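Local coordinates for erythrocyte membrane protein 1 (Plasmodium falciparum, PDB 2XU0) that probably binds host cell-surface receptors, this piece being the N-terminal segment and first Duffy-binding-like domain of a rosetting adhesin, at residues A[94-99]-A[140-145]; A[102-107]-A[170-175]; A[182-187]-A[275-280]. The protein carries 10 engineered substitutions. All blocks are in the same frame, centred on the assembly; numbering follows the deposited sequence. Where two conformers were deposited one is given.

Contact 1. Residues A[94-99]-A[140-145]; sequences RKPCYG and DQNLEF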
loop_
_atom_site.group_PDB
_atom_site.type_symbol
_atom_site.label_atom_id
_atom_site.label_comp_id
_atom_site.label_asym_id
_atom_site.label_seq_id
_atom_site.Cartn_x
_atom_site.Cartn_y
_atom_site.Cartn_z
ATOM N N ARG A 94 6.733 -10.915 -24.141
ATOM C CA ARG A 94 6.728 -11.638 -22.850
ATOM C C ARG A 94 5.421 -11.440 -22.077
ATOM O O ARG A 94 4.676 -10.504 -22.358
ATOM C CB ARG A 94 7.877 -11.182 -21.909
ATOM C CG ARG A 94 9.147 -12.075 -21.659
ATOM C CD ARG A 94 8.870 -13.574 -21.633
ATOM N NE ARG A 94 8.047 -14.003 -20.496
ATOM C CZ ARG A 94 7.373 -15.149 -20.459
ATOM N NH1 ARG A 94 7.387 -15.968 -21.502
ATOM N NH2 ARG A 94 6.674 -15.479 -19.382
ATOM N N LYS A 95 5.192 -12.284 -21.052
ATOM C CA LYS A 95 4.057 -12.258 -20.112
ATOM C C LYS A 95 4.307 -11.216 -18.945
ATOM O O LYS A 95 5.455 -10.758 -18.818
ATOM C CB LYS A 95 3.891 -13.668 -19.498
ATOM C CG LYS A 95 3.246 -14.720 -20.399
ATOM C CD LYS A 95 1.728 -14.562 -20.575
ATOM C CE LYS A 95 1.180 -15.372 -21.733
ATOM N NZ LYS A 95 1.667 -14.876 -23.053
ATOM N N PRO A 96 3.331 -10.979 -17.990
ATOM C CA PRO A 96 3.538 -9.985 -16.910
ATOM C C PRO A 96 4.269 -10.361 -15.610
ATOM O O PRO A 96 5.015 -9.510 -15.120
ATOM C CB PRO A 96 2.103 -9.520 -16.597
ATOM C CG PRO A 96 1.271 -10.017 -17.746
ATOM C CD PRO A 96 1.905 -11.344 -18.021
ATOM N N CYS A 97 4.027 -11.568 -15.002
ATOM C CA CYS A 97 4.667 -11.957 -13.718
ATOM C C CYS A 97 6.041 -12.663 -13.797
ATOM O O CYS A 97 6.597 -13.034 -12.756
ATOM C CB CYS A 97 3.712 -12.730 -12.814
ATOM S SG CYS A 97 2.130 -11.908 -12.498
ATOM N N TYR A 98 6.564 -12.879 -14.997
ATOM C CA TYR A 98 7.850 -13.553 -15.192
ATOM C C TYR A 98 9.007 -12.725 -14.660
ATOM O O TYR A 98 9.138 -11.540 -14.990
ATOM C CB TYR A 98 8.079 -13.899 -16.675
ATOM C CG TYR A 98 9.439 -14.502 -16.956
ATOM C CD1 TYR A 98 9.781 -15.762 -16.462
ATOM C CD2 TYR A 98 10.394 -13.804 -17.692
ATOM C CE1 TYR A 98 11.034 -16.322 -16.715
ATOM C CE2 TYR A 98 11.658 -14.346 -17.933
ATOM C CZ TYR A 98 11.966 -15.613 -17.457
ATOM O OH TYR A 98 13.198 -16.160 -17.699
ATOM N N GLY A 99 9.846 -13.383 -13.870
ATOM C CA GLY A 99 11.020 -12.782 -13.258
ATOM C C GLY A 99 10.691 -12.116 -11.942
ATOM O O GLY A 99 11.589 -11.709 -11.200
ATOM N N ASP A 140 4.558 -6.264 -14.293
ATOM C CA ASP A 140 4.674 -5.275 -15.372
ATOM C C ASP A 140 5.596 -5.709 -16.537
ATOM O O ASP A 140 5.828 -4.933 -17.470
ATOM C CB ASP A 140 5.226 -3.945 -14.759
ATOM C CG ASP A 140 6.687 -3.997 -14.287
ATOM O OD1 ASP A 140 7.238 -5.124 -14.136
ATOM O OD2 ASP A 140 7.255 -2.929 -14.005
ATOM N N GLN A 141 6.128 -6.933 -16.469
ATOM C CA GLN A 141 7.078 -7.479 -17.441
ATOM C C GLN A 141 6.753 -7.344 -18.927
ATOM O O GLN A 141 7.643 -7.000 -19.709
ATOM C CB GLN A 141 7.535 -8.870 -17.026
ATOM C CG GLN A 141 8.990 -9.150 -17.370
ATOM C CD GLN A 141 9.149 -10.084 -18.541
ATOM O OE1 GLN A 141 10.062 -9.926 -19.351
ATOM N NE2 GLN A 141 8.296 -11.104 -18.625
ATOM N N ASN A 142 5.471 -7.493 -19.307
ATOM C CA ASN A 142 5.009 -7.360 -20.691
ATOM C C ASN A 142 5.144 -5.950 -21.220
ATOM O O ASN A 142 5.300 -5.760 -22.441
ATOM C CB ASN A 142 3.553 -7.834 -20.807
ATOM C CG ASN A 142 2.569 -7.033 -19.995
ATOM O OD1 ASN A 142 2.668 -6.917 -18.759
ATOM N ND2 ASN A 142 1.606 -6.457 -20.681
ATOM N N LEU A 143 5.093 -4.943 -20.306
ATOM C CA LEU A 143 5.245 -3.536 -20.671
ATOM C C LEU A 143 6.706 -3.188 -21.002
ATOM O O LEU A 143 6.951 -2.088 -21.485
ATOM C CB LEU A 143 4.648 -2.575 -19.612
ATOM C CG LEU A 143 3.167 -2.772 -19.183
ATOM C CD1 LEU A 143 2.704 -1.621 -18.299
ATOM C CD2 LEU A 143 2.232 -2.878 -20.397
ATOM N N GLU A 144 7.660 -4.136 -20.808
ATOM C CA GLU A 144 9.085 -3.947 -21.177
ATOM C C GLU A 144 9.311 -4.261 -22.675
ATOM O O GLU A 144 10.440 -4.195 -23.157
ATOM C CB GLU A 144 10.006 -4.839 -20.332
ATOM C CG GLU A 144 9.964 -4.596 -18.831
ATOM C CD GLU A 144 10.987 -5.390 -18.045
ATOM O OE1 GLU A 144 12.098 -5.616 -18.576
ATOM O OE2 GLU A 144 10.675 -5.796 -16.902
ATOM N N PHE A 145 8.216 -4.566 -23.408
ATOM C CA PHE A 145 8.191 -4.969 -24.814
ATOM C C PHE A 145 7.159 -4.174 -25.601
ATOM O O PHE A 145 6.358 -4.734 -26.358
ATOM C CB PHE A 145 7.923 -6.495 -24.896
ATOM C CG PHE A 145 8.954 -7.298 -24.137
ATOM C CD1 PHE A 145 10.175 -7.622 -24.721
ATOM C CD2 PHE A 145 8.722 -7.696 -22.828
ATOM C CE1 PHE A 145 11.144 -8.329 -24.004
ATOM C CE2 PHE A 145 9.697 -8.384 -22.108
ATOM C CZ PHE A 145 10.892 -8.717 -22.709
#

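Contact 2. Residues A[102-107]-A[170-175]; sequences QNRFDE and NYIVND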
loop_
_atom_site.group_PDB
_atom_site.type_symbol
_atom_site.label_atom_id
_atom_site.label_comp_id
_atom_site.label_asym_id
_atom_site.label_seq_id
_atom_site.Cartn_x
_atom_site.Cartn_y
_atom_site.Cartn_z
ATOM N N GLN A 102 7.386 -13.705 -5.738
ATOM C CA GLN A 102 6.045 -13.837 -5.174
ATOM C C GLN A 102 6.223 -13.648 -3.680
ATOM O O GLN A 102 7.284 -13.176 -3.275
ATOM C CB GLN A 102 5.382 -15.187 -5.560
ATOM C CG GLN A 102 6.186 -16.464 -5.222
ATOM C CD GLN A 102 7.281 -16.779 -6.217
ATOM O OE1 GLN A 102 7.073 -16.790 -7.440
ATOM N NE2 GLN A 102 8.478 -17.040 -5.708
ATOM N N ASN A 103 5.245 -14.013 -2.861
ATOM C CA ASN A 103 5.317 -13.811 -1.412
ATOM C C ASN A 103 5.449 -12.326 -1.034
ATOM O O ASN A 103 6.100 -11.971 -0.053
ATOM C CB ASN A 103 6.345 -14.735 -0.707
ATOM C CG ASN A 103 5.718 -15.945 -0.056
ATOM O OD1 ASN A 103 5.895 -17.084 -0.510
ATOM N ND2 ASN A 103 4.949 -15.720 1.010
ATOM N N ARG A 104 4.756 -11.462 -1.813
ATOM C CA ARG A 104 4.708 -10.006 -1.627
ATOM C C ARG A 104 4.155 -9.663 -0.261
ATOM O O ARG A 104 4.515 -8.630 0.300
ATOM C CB ARG A 104 3.832 -9.350 -2.712
ATOM C CG ARG A 104 4.322 -9.587 -4.126
ATOM C CD ARG A 104 3.843 -8.493 -5.007
ATOM N NE ARG A 104 3.466 -8.954 -6.332
ATOM C CZ ARG A 104 2.701 -8.260 -7.160
ATOM N NH1 ARG A 104 2.248 -7.058 -6.811
ATOM N NH2 ARG A 104 2.380 -8.755 -8.344
ATOM N N PHE A 105 3.304 -10.539 0.293
ATOM C CA PHE A 105 2.643 -10.329 1.578
ATOM C C PHE A 105 3.270 -11.000 2.763
ATOM O O PHE A 105 2.774 -10.822 3.871
ATOM C CB PHE A 105 1.137 -10.638 1.496
ATOM C CG PHE A 105 0.413 -9.950 0.362
ATOM C CD1 PHE A 105 0.062 -8.605 0.451
ATOM C CD2 PHE A 105 0.060 -10.648 -0.785
ATOM C CE1 PHE A 105 -0.584 -7.964 -0.611
ATOM C CE2 PHE A 105 -0.587 -10.009 -1.840
ATOM C CZ PHE A 105 -0.924 -8.675 -1.738
ATOM N N ASP A 106 4.404 -11.701 2.568
ATOM C CA ASP A 106 5.107 -12.400 3.645
ATOM C C ASP A 106 5.535 -11.428 4.723
ATOM O O ASP A 106 5.924 -10.307 4.408
ATOM C CB ASP A 106 6.335 -13.160 3.087
ATOM C CG ASP A 106 7.085 -13.961 4.127
ATOM O OD1 ASP A 106 6.681 -15.107 4.387
ATOM O OD2 ASP A 106 8.060 -13.424 4.702
ATOM N N GLU A 107 5.446 -11.850 5.997
ATOM C CA GLU A 107 5.845 -11.073 7.162
ATOM C C GLU A 107 7.267 -10.476 7.080
ATOM O O GLU A 107 7.557 -9.467 7.745
ATOM C CB GLU A 107 5.630 -11.875 8.462
ATOM C CG GLU A 107 6.496 -13.127 8.613
ATOM C CD GLU A 107 6.588 -13.664 10.031
ATOM O OE1 GLU A 107 7.331 -13.077 10.852
ATOM O OE2 GLU A 107 5.906 -14.672 10.325
ATOM N N ASN A 170 -4.631 -11.460 -10.753
ATOM C CA ASN A 170 -4.526 -12.889 -10.463
ATOM C C ASN A 170 -3.527 -13.151 -9.373
ATOM O O ASN A 170 -3.860 -13.858 -8.420
ATOM C CB ASN A 170 -4.224 -13.692 -11.724
ATOM C CG ASN A 170 -5.184 -14.840 -11.880
ATOM O OD1 ASN A 170 -5.387 -15.652 -10.961
ATOM N ND2 ASN A 170 -5.866 -14.872 -13.006
ATOM N N TYR A 171 -2.335 -12.491 -9.418
ATOM C CA TYR A 171 -1.374 -12.709 -8.335
ATOM C C TYR A 171 -1.972 -12.255 -7.020
ATOM O O TYR A 171 -1.936 -13.012 -6.055
ATOM C CB TYR A 171 0.015 -12.033 -8.562
ATOM C CG TYR A 171 0.819 -12.081 -7.275
ATOM C CD1 TYR A 171 1.546 -13.216 -6.929
ATOM C CD2 TYR A 171 0.694 -11.077 -6.315
ATOM C CE1 TYR A 171 2.152 -13.338 -5.677
ATOM C CE2 TYR A 171 1.259 -11.206 -5.050
ATOM C CZ TYR A 171 2.022 -12.322 -4.748
ATOM O OH TYR A 171 2.610 -12.433 -3.515
ATOM N N ILE A 172 -2.475 -10.973 -6.954
ATOM C CA ILE A 172 -2.986 -10.424 -5.691
ATOM C C ILE A 172 -4.018 -11.334 -5.084
ATOM O O ILE A 172 -3.924 -11.675 -3.907
ATOM C CB ILE A 172 -3.529 -8.950 -5.817
ATOM C CG1 ILE A 172 -2.447 -7.908 -6.247
ATOM C CG2 ILE A 172 -4.342 -8.520 -4.581
ATOM C CD1 ILE A 172 -1.336 -7.686 -5.325
ATOM N N VAL A 173 -5.037 -11.686 -5.872
ATOM C CA VAL A 173 -6.143 -12.530 -5.387
ATOM C C VAL A 173 -5.637 -13.881 -4.896
ATOM O O VAL A 173 -6.099 -14.360 -3.860
ATOM C CB VAL A 173 -7.241 -12.686 -6.470
ATOM C CG1 VAL A 173 -8.256 -13.771 -6.089
ATOM C CG2 VAL A 173 -7.935 -11.358 -6.731
ATOM N N ASN A 174 -4.684 -14.492 -5.624
ATOM C CA ASN A 174 -4.215 -15.832 -5.231
ATOM C C ASN A 174 -3.161 -15.938 -4.145
ATOM O O ASN A 174 -2.844 -17.045 -3.713
ATOM C CB ASN A 174 -3.946 -16.716 -6.458
ATOM C CG ASN A 174 -5.228 -17.019 -7.198
ATOM O OD1 ASN A 174 -6.130 -17.687 -6.671
ATOM N ND2 ASN A 174 -5.387 -16.442 -8.385
ATOM N N ASP A 175 -2.657 -14.793 -3.650
ATOM C CA ASP A 175 -1.657 -14.818 -2.595
ATOM C C ASP A 175 -2.008 -13.914 -1.431
ATOM O O ASP A 175 -1.265 -13.842 -0.448
ATOM C CB ASP A 175 -0.266 -14.519 -3.175
ATOM C CG ASP A 175 0.869 -15.020 -2.305
ATOM O OD1 ASP A 175 0.850 -16.218 -1.931
ATOM O OD2 ASP A 175 1.732 -14.201 -1.928
HETATM O O HOH W 1 2.705 -13.492 0.214
#

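Contact 3. Residues A[182-187]-A[275-280]; sequences NGNKAG and YADYFR. Engineered in segment 182-187: Ala186 (natural residue Ser).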
loop_
_atom_site.group_PDB
_atom_site.type_symbol
_atom_site.label_atom_id
_atom_site.label_comp_id
_atom_site.label_asym_id
_atom_site.label_seq_id
_atom_site.Cartn_x
_atom_site.Cartn_y
_atom_site.Cartn_z
ATOM N N ASN A 182 -13.787 -16.343 5.483
ATOM C CA ASN A 182 -15.173 -16.766 5.303
ATOM C C ASN A 182 -16.132 -15.559 5.150
ATOM O O ASN A 182 -17.302 -15.740 4.800
ATOM C CB ASN A 182 -15.580 -17.732 6.413
ATOM C CG ASN A 182 -14.901 -19.080 6.263
ATOM O OD1 ASN A 182 -13.860 -19.351 6.868
ATOM N ND2 ASN A 182 -15.443 -19.937 5.403
ATOM N N GLY A 183 -15.608 -14.352 5.384
ATOM C CA GLY A 183 -16.336 -13.096 5.235
ATOM C C GLY A 183 -16.162 -12.541 3.836
ATOM O O GLY A 183 -15.483 -13.167 3.014
ATOM N N ASN A 184 -16.783 -11.366 3.537
ATOM C CA ASN A 184 -16.602 -10.712 2.239
ATOM C C ASN A 184 -15.131 -10.252 2.257
ATOM O O ASN A 184 -14.704 -9.598 3.205
ATOM C CB ASN A 184 -17.571 -9.520 2.067
ATOM C CG ASN A 184 -17.400 -8.767 0.778
ATOM O OD1 ASN A 184 -16.410 -8.054 0.585
ATOM N ND2 ASN A 184 -18.400 -8.844 -0.111
ATOM N N LYS A 185 -14.350 -10.663 1.265
ATOM C CA LYS A 185 -12.901 -10.393 1.226
ATOM C C LYS A 185 -12.569 -8.959 0.747
ATOM O O LYS A 185 -11.927 -8.766 -0.295
ATOM C CB LYS A 185 -12.215 -11.480 0.391
ATOM C CG LYS A 185 -12.290 -12.868 1.032
ATOM C CD LYS A 185 -12.288 -13.926 -0.074
ATOM C CE LYS A 185 -12.587 -15.303 0.451
ATOM N NZ LYS A 185 -12.565 -16.328 -0.625
ATOM N N ALA A 186 -13.071 -7.952 1.492
ATOM C CA ALA A 186 -12.897 -6.520 1.187
ATOM C C ALA A 186 -11.425 -6.142 1.126
ATOM O O ALA A 186 -11.067 -5.288 0.320
ATOM C CB ALA A 186 -13.600 -5.661 2.221
ATOM N N GLY A 187 -10.603 -6.828 1.939
ATOM C CA GLY A 187 -9.153 -6.644 2.021
ATOM C C GLY A 187 -8.450 -6.844 0.692
ATOM O O GLY A 187 -7.493 -6.141 0.403
ATOM N N TYR A 275 -17.457 -13.051 -3.665
ATOM C CA TYR A 275 -17.814 -12.457 -2.391
ATOM C C TYR A 275 -16.680 -11.565 -1.888
ATOM O O TYR A 275 -15.952 -11.889 -0.944
ATOM C CB TYR A 275 -18.250 -13.544 -1.401
ATOM C CG TYR A 275 -19.463 -14.326 -1.881
ATOM C CD1 TYR A 275 -20.753 -13.816 -1.728
ATOM C CD2 TYR A 275 -19.326 -15.602 -2.433
ATOM C CE1 TYR A 275 -21.875 -14.542 -2.139
ATOM C CE2 TYR A 275 -20.441 -16.335 -2.860
ATOM C CZ TYR A 275 -21.714 -15.800 -2.711
ATOM O OH TYR A 275 -22.826 -16.505 -3.122
ATOM N N ALA A 276 -16.493 -10.458 -2.604
ATOM C CA ALA A 276 -15.485 -9.427 -2.318
ATOM C C ALA A 276 -15.964 -8.127 -2.926
ATOM O O ALA A 276 -16.291 -8.060 -4.112
ATOM C CB ALA A 276 -14.126 -9.817 -2.882
ATOM N N ASP A 277 -16.045 -7.097 -2.105
ATOM C CA ASP A 277 -16.488 -5.793 -2.596
ATOM C C ASP A 277 -15.631 -4.694 -2.002
ATOM O O ASP A 277 -15.085 -4.874 -0.909
ATOM C CB ASP A 277 -17.985 -5.554 -2.264
ATOM C CG ASP A 277 -18.909 -6.395 -3.119
ATOM O OD1 ASP A 277 -19.174 -5.995 -4.278
ATOM O OD2 ASP A 277 -19.258 -7.515 -2.683
ATOM N N TYR A 278 -15.497 -3.571 -2.716
ATOM C CA TYR A 278 -14.713 -2.447 -2.188
ATOM C C TYR A 278 -15.605 -1.589 -1.298
ATOM O O TYR A 278 -16.713 -1.221 -1.701
ATOM C CB TYR A 278 -14.136 -1.594 -3.330
ATOM C CG TYR A 278 -13.098 -0.590 -2.859
ATOM C CD1 TYR A 278 -11.851 -1.010 -2.408
ATOM C CD2 TYR A 278 -13.362 0.774 -2.874
ATOM C CE1 TYR A 278 -10.903 -0.100 -1.953
ATOM C CE2 TYR A 278 -12.395 1.702 -2.475
ATOM C CZ TYR A 278 -11.164 1.254 -2.017
ATOM O OH TYR A 278 -10.219 2.116 -1.520
ATOM N N PHE A 279 -15.126 -1.264 -0.104
ATOM C CA PHE A 279 -15.899 -0.426 0.797
ATOM C C PHE A 279 -15.098 0.796 1.178
ATOM O O PHE A 279 -13.905 0.688 1.486
ATOM C CB PHE A 279 -16.278 -1.183 2.091
ATOM C CG PHE A 279 -17.160 -2.398 1.944
ATOM C CD1 PHE A 279 -18.505 -2.345 2.284
ATOM C CD2 PHE A 279 -16.630 -3.618 1.531
ATOM C CE1 PHE A 279 -19.305 -3.490 2.211
ATOM C CE2 PHE A 279 -17.438 -4.759 1.438
ATOM C CZ PHE A 279 -18.773 -4.684 1.773
ATOM N N ARG A 280 -15.767 1.947 1.231
ATOM C CA ARG A 280 -15.173 3.214 1.671
ATOM C C ARG A 280 -16.251 4.085 2.287
ATOM O O ARG A 280 -17.435 3.872 2.004
ATOM C CB ARG A 280 -14.407 3.942 0.540
ATOM C CG ARG A 280 -15.163 4.066 -0.777
ATOM C CD ARG A 280 -14.602 5.164 -1.648
ATOM N NE ARG A 280 -14.919 6.459 -1.063
ATOM C CZ ARG A 280 -15.958 7.204 -1.408
ATOM N NH1 ARG A 280 -16.753 6.829 -2.405
ATOM N NH2 ARG A 280 -16.192 8.346 -0.787
HETATM O O HOH W 2 -12.371 -2.501 0.503
#

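Contact 1. Residues A[94-99]-A[140-145]
Gln141 pushes into the bend of segment 94-99, where its backbone makes a hydrogen bond and its amide packs against the segment. Its N-H goes to the carbonyl of Pro96, Gln141 N to Pro96 O 3.1 Å, in the carbonyl plane on a lone pair but bent at the hydrogen. A kink at chi2 (-106°) brings the side chain round until NE2 lies beside Tyr98, near the plane of the ring and 3.5 Å from Tyr98 CD2. These two side chains run alongside each other with ring and amide turned 64° apart. Gln141 NE2 is also 2.9 Å from Lys95 O. Arg94, modelled in two positions, in one of them lays CG against the amide of Gln141, and Phe145 CE2 approaches Arg94 CB; these details are best held as doubtful. In Asn142 a chi1 of 62° swings the amide toward the proline ring, with OD1 3.4 Å from Pro96 CB. The same amide is held at both ends by helix 154-175, with Thr164 at OD1 and the carbonyl of Asn160 at ND2. The disulfide Cys97-Cys139 ties segment 94-99 down beside the 3-10 turn, and Arg100 makes salt bridges to both Asp140 and Glu144. Pro96 rests on Val163 and Tyr167 of helix 154-175, while Asp140 and Leu143 cover Val217 of helix 216-231.

Contact 2. Residues A[102-107]-A[170-175]
Tyr171 and Arg104 lie flat against each other, guanidinium and phenol planes only 3° apart. The overlap is offset: Tyr171 CD2 sits 3.2 Å above one face of the guanidinium, toward its rim, and Arg104 NE is 3.4 Å from Tyr171 CE2. Tyr171 has CG anti to its backbone N (chi1 169°), which sends the ring out from the helix to segment 102-107. The phenol oxygen takes the N-H of Arg104 in a fairly straight bond, Arg104 N to Tyr171 OH 2.9 Å with 155° at the hydrogen. The hydroxyl donates weakly to Asp175 OD2, one helical turn on. Beside this, Phe105 slides past the tyrosine in the opposite direction, Phe105 CE2 to Tyr171 CE2 3.9 Å, and meets Ile172 CD1 at the edge of its ring, 3.7 Å from Phe105 CZ.

The Duffy-binding-like domain is a mainly helical, disulfide-linked fold, and here the loop before helix 133-136 lies on the C-terminal turn of helix 154-175. Residues 103 to 106 form a type I beta turn, closed by Asp106 N to Asn103 O. Within it Phe105 N gives its hydrogen to a water at 3.0 Å. That water and the tyrosine hydroxyl are both neighbours of Asp175 OD2, at distances so short that they are doubtful.

Further out, Glu168, on the same helix as Tyr171, forms a salt bridge with Arg104 NH2, which would steady the guanidinium against the ring, with a weak bond from NH1 to the carbonyl of Arg134. Arg325 of helix 311-338 holds the carbonyl of Phe105, and His176 meets the phenylalanine ring. Ile172 leans on Leu192 and Ser195 of helix 186-204.

Contact 3. Residues A[182-187]-A[275-280]
Asn184 holds the backbone N-H and the carboxylate of Asp277 with the two ends of a single amide. Asn184 OD1 takes the N-H of Asp277, Asp277 N to Asn184 OD1 2.9 Å, in the plane of the amide carbonyl on a lone pair, and Asn184 ND2 donates to Asp277 OD2 at 3.0 Å. The second bond uses the anti lone pair of the carboxylate oxygen, the one facing away from Asp277 OD1. With chi1 at 178°, CG of Asn184 stands anti to its backbone N, which carries the amide across to the other segment; amide and carboxylate end only 28° apart. The other carboxylate oxygen of Asp277 is held by Ser290 and the N-H of Gly293, so both oxygens of the group have partners.

A backbone bond runs alongside: Lys185 N to Tyr275 O 3.0 Å, nearly straight at 166°. Lys185 is the centre of an inverse gamma turn and the N-cap residue of helix 186-204. The start of segment 275-280, ahead of strand 279-281 and its antiparallel partner 287-289, is thus tied to the start of that helix. The disulfide Cys189-Cys295 crosslinks the same helix to the chain beyond this strand pair.

Past the cap, the engineered Ala186 puts its CB 3.7 Å from Phe279 CD2. The ring of Phe279 also meets Asn184 OD1 at its edge, near its plane, with that oxygen 3.6 Å from Phe279 CE2. A water bridges Ala186 O, to which it donates, and Phe279 N, from which it accepts. Thr14 touches both Ala186 and Phe279, and Arg23 of helix 22-39 bonds the carbonyl of Phe279, bringing the N-terminal segment against this corner. Lys185 NZ turns back to the carbonyl of Lys179.

All three contacts are partly buried, but contact 2 lies closest to the centre of the chain and contact 1 farthest out. Contacts 1 and 2 both use helix 154-175: contact 1 packs against its flank, contact 2 is built on its last turn, and their first segments adjoin in sequence, so one long loop is held at two places about 17 Å apart between centres. Contact 3 opens on the next helix, 186-204, whose side chains also meet Ile172 of contact 2. The chemistry follows the place: a glutamine lodged in a disulfide-tied loop, a flat arginine-tyrosine pairing with a tyrosine hydroxyl near an aspartate, and an asparagine clasp at a helix start beside a strand pair.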